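Local atomic coordinates of CDP-glucose 4,6-dehydratase (Salmonella enterica subsp. enterica serovar Typhi, PDB entry 1WVG), a protein that catalyses the NAD(+)-dependent dehydration of CDP-D-glucose to CDP-4-dehydro-6-deoxy-D-glucose, an early step towards the 3,6-dideoxyhexose of the O-antigen. Residues A126-T131 and A189-G194. Residues are numbered along the deposited sequence; the frame is centred on the assembly and turned at random.
Sequences AVVNIT and ASVRAG. With APR (adenosine-5-diphosphoribose), chain C.
A189 and V191 each bridge two residues of strand 126-130 and its end through backbone hydrogen bonds, in a parallel ladder. A189 N donates to V127 O (2.8 Å), N129 N donates to A189 O, V191 N donates to N129 O, and T131 N closes the run on V191 O (2.9 Å). The axes of the two segments diverge by 35°.

On one face the contact is apolar. The chi1 of V191 (-66°) sets CG1 beside the backbone N and CG2 between N and the carbonyl carbon, where CG2 lies 3.2 Å from N129 O. The same CG2 meets V128 CG1 at 3.6 Å, the two side chains crossing at about a right angle, and lies 3.8 Å from I130 CG1. I130 CG2, anti to the backbone N, touches the bound ADP-ribose, 3.4 Å from its O4D.

On the other face N129 and S190 meet through polar groups. N129 ND2 donates a long bond to S190 OG (3.3 Å), which sits 25° out of the amide plane. Just beyond them T131 and R192 run side by side, T131 OG1 3.5 Å from R192 CG; E165 binds both, by a hydrogen bond to the threonine and a salt bridge to the arginine.

Helix 156-175 covers N129 and S190, while I130 packs on Y242 of helix 236-251. Strand 126-130 also pairs with 83-86, and strand 187-197 with 232-234 and 259-262, so this buried pair lies inside the parallel sheet, with I130 and T131 lining the pocket that holds ADP-ribose, part of the NAD(+) cofactor.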
ATOM      1  N   ALA A 126     -15.654  23.294  17.993  1.00 19.72           N
ATOM      2  CA  ALA A 126     -15.637  21.955  17.480  1.00 18.02           C
ATOM      3  C   ALA A 126     -16.469  21.875  16.241  1.00 31.08           C
ATOM      4  O   ALA A 126     -17.545  22.443  16.202  1.00 24.78           O
ATOM      5  CB  ALA A 126     -16.211  21.013  18.524  1.00 12.80           C
ATOM      6  N   VAL A 127     -15.929  21.218  15.234  1.00 20.70           N
ATOM      7  CA  VAL A 127     -16.612  21.019  13.983  1.00 17.15           C
ATOM      8  C   VAL A 127     -16.586  19.533  13.676  1.00 19.97           C
ATOM      9  O   VAL A 127     -15.529  18.900  13.621  1.00 18.11           O
ATOM     10  CB  VAL A 127     -16.037  21.825  12.832  1.00 19.16           C
ATOM     11  CG1 VAL A 127     -16.900  21.605  11.586  1.00 19.60           C
ATOM     12  CG2 VAL A 127     -15.976  23.303  13.172  1.00 15.23           C
ATOM     13  N   VAL A 128     -17.781  18.981  13.526  1.00 21.89           N
ATOM     14  CA  VAL A 128     -17.979  17.575  13.213  1.00 20.17           C
ATOM     15  C   VAL A 128     -18.542  17.447  11.806  1.00 25.35           C
ATOM     16  O   VAL A 128     -19.730  17.662  11.576  1.00 16.37           O
ATOM     17  CB  VAL A 128     -18.853  16.838  14.212  1.00 17.79           C
ATOM     18  CG1 VAL A 128     -18.954  15.378  13.798  1.00 16.07           C
ATOM     19  CG2 VAL A 128     -18.239  16.951  15.618  1.00 13.66           C
ATOM     20  N   ASN A 129     -17.669  17.110  10.848  1.00 19.39           N
ATOM     21  CA  ASN A 129     -18.050  16.959   9.451  1.00 17.65           C
ATOM     22  C   ASN A 129     -18.515  15.525   9.134  1.00 27.17           C
ATOM     23  O   ASN A 129     -17.745  14.581   9.103  1.00 21.35           O
ATOM     24  CB  ASN A 129     -16.926  17.484   8.512  1.00 17.99           C
ATOM     25  CG  ASN A 129     -17.133  17.170   7.029  1.00 30.13           C
ATOM     26  OD1 ASN A 129     -18.239  17.341   6.538  1.00 31.95           O
ATOM     27  ND2 ASN A 129     -16.103  16.699   6.307  1.00 20.36           N
ATOM     28  N   ILE A 130     -19.801  15.350   8.898  1.00 20.92           N
ATOM     29  CA  ILE A 130     -20.333  14.057   8.574  1.00 15.19           C
ATOM     30  C   ILE A 130     -20.121  13.704   7.111  1.00 23.86           C
ATOM     31  O   ILE A 130     -20.647  14.359   6.202  1.00 18.85           O
ATOM     32  CB  ILE A 130     -21.832  13.990   8.833  1.00 21.50           C
ATOM     33  CG1 ILE A 130     -22.088  13.821  10.329  1.00 20.08           C
ATOM     34  CG2 ILE A 130     -22.373  12.780   8.057  1.00 23.79           C
ATOM     35  CD1 ILE A 130     -21.638  15.008  11.136  1.00 16.01           C
ATOM     36  N   THR A 131     -19.346  12.651   6.855  1.00 26.05           N
ATOM     37  CA  THR A 131     -19.133  12.266   5.474  1.00 28.75           C
ATOM     38  C   THR A 131     -19.971  11.021   5.176  1.00 25.72           C
ATOM     39  O   THR A 131     -21.202  11.061   5.219  1.00 25.98           O
ATOM     40  CB  THR A 131     -17.641  12.205   5.042  1.00 29.01           C
ATOM     41  OG1 THR A 131     -16.963  11.216   5.802  1.00 20.52           O
ATOM     42  CG2 THR A 131     -16.982  13.556   5.267  1.00 13.34           C
ATOM     43  N   ALA A 189     -13.310  17.286  13.008  1.00 19.82           N
ATOM     44  CA  ALA A 189     -13.250  15.867  12.757  1.00 15.41           C
ATOM     45  C   ALA A 189     -14.189  15.515  11.623  1.00 18.64           C
ATOM     46  O   ALA A 189     -15.204  16.175  11.500  1.00 18.57           O
ATOM     47  CB  ALA A 189     -13.740  15.094  13.983  1.00 18.89           C
ATOM     48  N   SER A 190     -13.802  14.491  10.817  1.00 21.04           N
ATOM     49  CA  SER A 190     -14.585  13.882   9.729  1.00 15.43           C
ATOM     50  C   SER A 190     -15.003  12.556  10.268  1.00 17.32           C
ATOM     51  O   SER A 190     -14.183  11.796  10.745  1.00 16.81           O
ATOM     52  CB  SER A 190     -13.874  13.700   8.412  1.00 18.82           C
ATOM     53  OG  SER A 190     -13.754  14.980   7.805  1.00 19.42           O
ATOM     54  N   VAL A 191     -16.307  12.332  10.280  1.00 18.36           N
ATOM     55  CA  VAL A 191     -16.870  11.141  10.840  1.00 16.64           C
ATOM     56  C   VAL A 191     -17.551  10.343   9.755  1.00 25.19           C
ATOM     57  O   VAL A 191     -18.301  10.890   8.948  1.00 19.76           O
ATOM     58  CB  VAL A 191     -17.789  11.509  12.000  1.00 17.05           C
ATOM     59  CG1 VAL A 191     -16.916  12.113  13.093  1.00 10.41           C
ATOM     60  CG2 VAL A 191     -18.703  12.589  11.475  1.00 15.03           C
ATOM     61  N   ARG A 192     -17.230   9.056   9.734  1.00 19.53           N
ATOM     62  CA  ARG A 192     -17.724   8.158   8.725  1.00 18.05           C
ATOM     63  C   ARG A 192     -18.558   7.098   9.341  1.00 26.34           C
ATOM     64  O   ARG A 192     -18.010   6.155   9.966  1.00 20.89           O
ATOM     65  CB  ARG A 192     -16.561   7.511   7.956  1.00 15.90           C
ATOM     66  CG  ARG A 192     -15.523   8.554   7.618  1.00 15.29           C
ATOM     67  CD  ARG A 192     -14.140   7.989   7.391  1.00 18.51           C
ATOM     68  NE  ARG A 192     -13.271   9.128   7.178  1.00 17.59           N
ATOM     69  CZ  ARG A 192     -11.950   9.078   7.109  1.00 25.67           C
ATOM     70  NH1 ARG A 192     -11.298   7.908   7.192  1.00 16.43           N
ATOM     71  NH2 ARG A 192     -11.266  10.237   6.941  1.00 17.98           N
ATOM     72  N   ALA A 193     -19.875   7.224   9.151  1.00 19.67           N
ATOM     73  CA  ALA A 193     -20.741   6.211   9.758  1.00 20.66           C
ATOM     74  C   ALA A 193     -21.047   5.077   8.828  1.00 18.91           C
ATOM     75  O   ALA A 193     -20.647   5.119   7.667  1.00 23.28           O
ATOM     76  CB  ALA A 193     -22.024   6.822  10.247  1.00 19.47           C
ATOM     77  N   GLY A 194     -21.743   4.073   9.367  1.00 22.47           N
ATOM     78  CA  GLY A 194     -22.166   2.919   8.591  1.00 26.71           C
ATOM     79  C   GLY A 194     -23.506   3.240   7.887  1.00 31.69           C
ATOM     80  O   GLY A 194     -23.743   4.374   7.449  1.00 33.27           O
TER
HETATM   81  N1  APR C 400     -28.911  22.806   1.430  1.00 23.39           N
HETATM   82  C2  APR C 400     -29.246  22.553   2.717  1.00 18.70           C
HETATM   83  N3  APR C 400     -29.637  21.435   3.250  1.00 16.60           N
HETATM   84  C4  APR C 400     -29.661  20.432   2.348  1.00 16.67           C
HETATM   85  C5  APR C 400     -29.335  20.501   1.030  1.00 16.61           C
HETATM   86  C6  APR C 400     -28.950  21.783   0.533  1.00 22.54           C
HETATM   87  N6  APR C 400     -28.554  22.080  -0.716  1.00 20.22           N
HETATM   88  N7  APR C 400     -29.461  19.255   0.428  1.00 16.14           N
HETATM   89  C8  APR C 400     -29.879  18.460   1.401  1.00 11.23           C
HETATM   90  N9  APR C 400     -30.014  19.124   2.581  1.00 26.91           N
HETATM   91  C1' APR C 400     -30.458  18.626   3.871  1.00 22.70           C
HETATM   92  C2' APR C 400     -31.879  18.138   3.804  1.00 25.25           C
HETATM   93  O2' APR C 400     -32.782  19.253   3.783  1.00 27.03           O
HETATM   94  C3' APR C 400     -31.921  17.347   5.113  1.00 16.08           C
HETATM   95  O3' APR C 400     -32.055  18.106   6.324  1.00 21.69           O
HETATM   96  O4' APR C 400     -29.736  17.478   4.182  1.00 22.99           O
HETATM   97  C4' APR C 400     -30.532  16.656   5.040  1.00 13.81           C
HETATM   98  C5' APR C 400     -30.531  15.310   4.378  1.00 16.41           C
HETATM   99  O5' APR C 400     -31.235  14.399   5.257  1.00 24.68           O
HETATM  100  PA  APR C 400     -31.763  12.947   4.742  1.00 26.37           P
HETATM  101  O1A APR C 400     -32.089  12.929   3.255  1.00 22.94           O
HETATM  102  O2A APR C 400     -32.764  12.408   5.791  1.00 25.08           O
HETATM  103  O3A APR C 400     -30.446  12.092   4.871  1.00 23.39           O
HETATM  104  PB  APR C 400     -29.779  11.507   6.234  1.00 22.84           P
HETATM  105  O1B APR C 400     -29.983  10.011   6.189  1.00 28.18           O
HETATM  106  O2B APR C 400     -30.206  12.288   7.464  1.00 28.55           O
HETATM  107  O5D APR C 400     -28.268  11.946   5.991  1.00 39.81           O
HETATM  108  C5D APR C 400     -27.687  12.892   6.903  1.00 35.08           C
HETATM  109  O4D APR C 400     -25.481  11.762   6.993  1.00 28.91           O
HETATM  110  O1D APR C 400     -25.170   9.715   5.903  1.00 34.29           O
HETATM  111  C1D APR C 400     -24.926  11.151   5.864  1.00 40.39           C
HETATM  112  O2D APR C 400     -24.868  11.824   3.508  1.00 30.88           O
HETATM  113  C2D APR C 400     -25.680  11.737   4.695  1.00 39.79           C
HETATM  114  O3D APR C 400     -24.672  13.885   4.921  1.00 34.05           O
HETATM  115  C3D APR C 400     -25.889  13.174   5.136  1.00 80.62           C
HETATM  116  C4D APR C 400     -26.208  12.972   6.600  1.00 45.62           C